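Local coordinates for MTH396 protein (Methanothermobacter thermautotrophicus, PDB 1NXH) that is of unknown function but forms a disulfide-linked homodimer and is probably associated with the energy-converting hydrogenase of methanogens, at residues 3-6 / 7-10; 40-43 / 44-48. All coordinates share one frame; numbering follows the deposited sequence.

Interaction 1 (3-6 / 7-10)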
loop_
_atom_site.group_PDB
_atom_site.type_symbol
_atom_site.label_atom_id
_atom_site.label_comp_id
_atom_site.label_asym_id
_atom_site.label_seq_id
_atom_site.Cartn_x
_atom_site.Cartn_y
_atom_site.Cartn_z
ATOM N N GLU A 3 0.644 -36.781 20.307
ATOM C CA GLU A 3 -0.645 -37.456 19.975
ATOM C C GLU A 3 -1.753 -36.459 19.620
ATOM O O GLU A 3 -2.840 -36.852 19.188
ATOM C CB GLU A 3 -1.085 -38.343 21.151
ATOM C CG GLU A 3 -1.251 -37.618 22.496
ATOM C CD GLU A 3 -2.562 -36.844 22.616
ATOM O OE1 GLU A 3 -2.707 -35.774 21.981
ATOM O OE2 GLU A 3 -3.457 -37.314 23.351
ATOM N N GLY A 4 -1.477 -35.171 19.807
ATOM C CA GLY A 4 -2.463 -34.152 19.494
ATOM C C GLY A 4 -2.678 -34.063 17.998
ATOM O O GLY A 4 -2.851 -32.981 17.438
ATOM N N GLU A 5 -2.665 -35.222 17.351
ATOM C CA GLU A 5 -2.842 -35.316 15.912
ATOM C C GLU A 5 -4.156 -34.676 15.468
ATOM O O GLU A 5 -4.180 -33.872 14.535
ATOM C CB GLU A 5 -2.813 -36.788 15.489
ATOM C CG GLU A 5 -2.414 -37.000 14.047
ATOM C CD GLU A 5 -3.190 -36.104 13.106
ATOM O OE1 GLU A 5 -4.424 -36.269 13.016
ATOM O OE2 GLU A 5 -2.569 -35.228 12.467
ATOM N N LEU A 6 -5.243 -35.037 16.139
ATOM C CA LEU A 6 -6.563 -34.514 15.814
ATOM C C LEU A 6 -6.541 -33.041 15.452
ATOM O O LEU A 6 -6.930 -32.662 14.351
ATOM C CB LEU A 6 -7.514 -34.730 16.987
ATOM C CG LEU A 6 -8.992 -34.423 16.714
ATOM C CD1 LEU A 6 -9.411 -34.973 15.343
ATOM C CD2 LEU A 6 -9.851 -35.043 17.819
HETATM N N MSE A 7 -6.093 -32.218 16.392
HETATM C CA MSE A 7 -5.997 -30.772 16.186
HETATM C C MSE A 7 -5.397 -30.404 14.817
HETATM O O MSE A 7 -5.997 -29.637 14.047
HETATM C CB MSE A 7 -5.160 -30.161 17.317
HETATM C CG MSE A 7 -5.855 -30.196 18.679
HETATM SE SE MSE A 7 -4.685 -30.444 20.205
HETATM C CE MSE A 7 -5.046 -32.319 20.541
ATOM N N ARG A 8 -4.210 -30.954 14.537
ATOM C CA ARG A 8 -3.495 -30.747 13.274
ATOM C C ARG A 8 -4.441 -30.953 12.091
ATOM O O ARG A 8 -4.354 -30.278 11.066
ATOM C CB ARG A 8 -2.344 -31.750 13.157
ATOM C CG ARG A 8 -1.051 -31.314 13.796
ATOM C CD ARG A 8 -0.410 -30.192 12.990
ATOM N NE ARG A 8 -0.130 -30.592 11.609
ATOM C CZ ARG A 8 0.532 -29.845 10.727
ATOM N NH1 ARG A 8 0.990 -28.647 11.069
ATOM N NH2 ARG A 8 0.742 -30.297 9.497
ATOM N N LEU A 9 -5.346 -31.903 12.250
ATOM C CA LEU A 9 -6.310 -32.242 11.217
ATOM C C LEU A 9 -7.467 -31.249 11.190
ATOM O O LEU A 9 -7.815 -30.695 10.140
ATOM C CB LEU A 9 -6.850 -33.639 11.496
ATOM C CG LEU A 9 -7.419 -34.440 10.338
ATOM C CD1 LEU A 9 -6.318 -34.780 9.323
ATOM C CD2 LEU A 9 -8.016 -35.701 10.910
HETATM N N MSE A 10 -8.066 -31.053 12.361
HETATM C CA MSE A 10 -9.186 -30.147 12.536
HETATM C C MSE A 10 -8.950 -28.836 11.786
HETATM O O MSE A 10 -9.827 -28.360 11.049
HETATM C CB MSE A 10 -9.364 -29.876 14.024
HETATM C CG MSE A 10 -9.624 -31.119 14.839
HETATM SE SE MSE A 10 -11.502 -31.294 15.121
HETATM C CE MSE A 10 -11.582 -30.130 16.646
#
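Leu-9 and Met-10 bond back to Glu-5 and Leu-6 across the first turn of helix 5-15, which begins just after Gly-4 at the N-cap position. Met-10 N donates to Leu-6 O at 2.8 Å in a nearly straight bond (N-H...O 168°), while Leu-9 N reaches Glu-5 O at 3.2 Å, in the carbonyl plane. A second, weak bond from Leu-9 N to Leu-6 O makes the latter carbonyl the shared acceptor of two successive amides.

The apolar side-chain contact joins residues four apart: Leu-6 CG and Met-10 CG approach to 3.9 Å, the two side chains crossing at a slant, and Leu-6 CD1 meets the same methylene. Met-10 is a selenomethionine, and its CG also lies close to Leu-6 O. Met-7, likewise selenomethionine, folds back toward the start of the helix: with CG beside its own backbone N (chi1 -69°) and the chain bent further on, its terminal CE comes against Gly-4 CA at the glycine N-cap. On another side of the turn the Glu-5 carboxylate straddles two neighbours, OE2 lying 3.6 Å from Arg-8 CB and OE1 3.9 Å from Leu-9 CB. The acid and the guanidinium stay apart, Glu-5 OE2 being 5.3 Å from Arg-8 NE, so any attraction is probably only a longer-range one.

The turn sits at the periphery of the all-helical chain, its centre about 30 Å from the chain's centre. Arg-8 comes close to the like-charged Arg-12 one turn along, and its side chain packs on Met-44 of helix 36-46.

Interaction 2 (40-43 / 44-48)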
loop_
_atom_site.group_PDB
_atom_site.type_symbol
_atom_site.label_atom_id
_atom_site.label_comp_id
_atom_site.label_asym_id
_atom_site.label_seq_id
_atom_site.Cartn_x
_atom_site.Cartn_y
_atom_site.Cartn_z
ATOM N N GLN A 40 0.313 -22.035 3.913
ATOM C CA GLN A 40 -0.621 -22.853 4.659
ATOM C C GLN A 40 0.014 -23.411 5.937
ATOM O O GLN A 40 -0.588 -23.387 7.011
ATOM C CB GLN A 40 -1.100 -23.987 3.774
ATOM C CG GLN A 40 -2.325 -24.655 4.311
ATOM C CD GLN A 40 -3.023 -25.464 3.257
ATOM O OE1 GLN A 40 -3.318 -24.953 2.174
ATOM N NE2 GLN A 40 -3.301 -26.733 3.560
ATOM N N ASP A 41 1.233 -23.913 5.809
ATOM C CA ASP A 41 1.965 -24.458 6.943
ATOM C C ASP A 41 2.314 -23.362 7.926
ATOM O O ASP A 41 2.379 -23.605 9.132
ATOM C CB ASP A 41 3.253 -25.097 6.467
ATOM C CG ASP A 41 3.025 -26.025 5.325
ATOM O OD1 ASP A 41 2.343 -27.045 5.544
ATOM O OD2 ASP A 41 3.510 -25.730 4.213
ATOM N N ILE A 42 2.575 -22.168 7.399
ATOM C CA ILE A 42 2.916 -21.026 8.232
ATOM C C ILE A 42 1.707 -20.716 9.084
ATOM O O ILE A 42 1.814 -20.550 10.300
ATOM C CB ILE A 42 3.257 -19.797 7.382
ATOM C CG1 ILE A 42 4.641 -19.969 6.768
ATOM C CG2 ILE A 42 3.238 -18.545 8.234
ATOM C CD1 ILE A 42 5.006 -18.894 5.787
ATOM N N LEU A 43 0.553 -20.633 8.435
ATOM C CA LEU A 43 -0.680 -20.374 9.155
ATOM C C LEU A 43 -0.816 -21.474 10.191
ATOM O O LEU A 43 -1.033 -21.212 11.371
ATOM C CB LEU A 43 -1.864 -20.431 8.208
ATOM C CG LEU A 43 -1.823 -19.429 7.064
ATOM C CD1 LEU A 43 -3.071 -19.600 6.236
ATOM C CD2 LEU A 43 -1.754 -18.014 7.599
HETATM N N MSE A 44 -0.689 -22.713 9.725
HETATM C CA MSE A 44 -0.766 -23.880 10.591
HETATM C C MSE A 44 0.158 -23.681 11.773
HETATM O O MSE A 44 -0.196 -23.966 12.914
HETATM C CB MSE A 44 -0.320 -25.135 9.837
HETATM C CG MSE A 44 -1.363 -25.711 8.924
HETATM SE SE MSE A 44 -2.806 -26.463 9.935
HETATM C CE MSE A 44 -1.837 -27.903 10.739
ATOM N N ASP A 45 1.351 -23.184 11.480
ATOM C CA ASP A 45 2.364 -22.962 12.489
ATOM C C ASP A 45 2.089 -21.793 13.420
ATOM O O ASP A 45 2.360 -21.883 14.614
ATOM C CB ASP A 45 3.725 -22.768 11.820
ATOM C CG ASP A 45 4.817 -22.445 12.819
ATOM O OD1 ASP A 45 4.939 -21.268 13.213
ATOM O OD2 ASP A 45 5.545 -23.373 13.227
ATOM N N LYS A 46 1.547 -20.699 12.894
ATOM C CA LYS A 46 1.301 -19.534 13.736
ATOM C C LYS A 46 -0.034 -19.527 14.451
ATOM O O LYS A 46 -0.084 -19.649 15.668
ATOM C CB LYS A 46 1.433 -18.239 12.927
ATOM C CG LYS A 46 2.804 -18.005 12.242
ATOM C CD LYS A 46 3.933 -17.502 13.177
ATOM C CE LYS A 46 5.224 -17.227 12.374
ATOM N NZ LYS A 46 6.388 -16.823 13.203
ATOM N N LEU A 47 -1.116 -19.383 13.697
ATOM C CA LEU A 47 -2.460 -19.324 14.278
ATOM C C LEU A 47 -2.932 -20.590 15.011
ATOM O O LEU A 47 -2.730 -21.711 14.535
ATOM C CB LEU A 47 -3.471 -18.966 13.186
ATOM C CG LEU A 47 -3.183 -17.667 12.426
ATOM C CD1 LEU A 47 -4.085 -17.575 11.203
ATOM C CD2 LEU A 47 -3.387 -16.475 13.340
ATOM N N ASP A 48 -3.569 -20.406 16.169
ATOM C CA ASP A 48 -4.079 -21.534 16.948
ATOM C C ASP A 48 -5.480 -21.869 16.469
ATOM O O ASP A 48 -6.032 -21.191 15.607
ATOM C CB ASP A 48 -4.165 -21.176 18.421
ATOM C CG ASP A 48 -5.110 -20.026 18.666
ATOM O OD1 ASP A 48 -4.736 -18.895 18.301
ATOM O OD2 ASP A 48 -6.221 -20.248 19.195
#
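The last turns of helix 36-46 run from Gln-40 past Met-44 and Lys-46 into a short link to helix 49-60. Three main-chain bonds of the i to i+4 pattern hold them: Met-44 N to Gln-40 O at 2.8 Å, Asp-45 N to Asp-41 O at 2.6 Å and Lys-46 N to Ile-42 O at 2.6 Å. The next, Leu-47 N to Leu-43 O at 3.0 Å, is weak, its N-H...O angle down to 121° where the backbone of Leu-47 turns extended. Asp-48 then opens helix 49-60 as its N-cap, OD2 accepting the amide of Ser-51.

In this link between consecutive helices, two i to i+4 side-chain pairs form. Ile-42 and Lys-46 lie side by side and point the same way, Ile-42 CG2 being 4.1 Å from Lys-46 CG. That aliphatic pair packs on Leu-124 of the second subunit, while Lys-46 NZ, at the end of a chain extended beyond its bend at chi2, donates to Ile-123 O and to O of the C-terminal Ser-126 there. Leu-43 and Leu-47 meet more loosely, CD2 to CD1 at 4.3 Å, and both also rest on Met-84 of that subunit; Leu-43 in addition touches Trp-20 and Val-25 of helix 18-25.

The selenomethionine Met-44 takes another direction. With its CG beside the backbone N (chi1 -79°), that methylene passes 3.1 Å from Gln-40 O, and the rest of the chain leads out against Lys-11, Arg-12 and Leu-15 of helix 5-15, where Asp-41 OD1 forms a salt bridge with Arg-12.

In the fold
From the N terminus, interaction 1 winds up the first turn of helix 5-15 and is complete before interaction 2 begins near the end of helix 36-46. Each is local to one helix and closes no long loop, so the two stand in series and neither nest nor cross. Helix 18-25 and the residues after it bring the chain back, leaving the contact centres 13 Å apart on the same side of the chain's centre. Residues 7-10 and 44-48 meet through the side chains of Arg-8 and Met-44. Interaction 1 forms the outlying end of the pair, whereas interaction 2 packs on helices 5-15 and 18-25 of its own chain and on the second subunit.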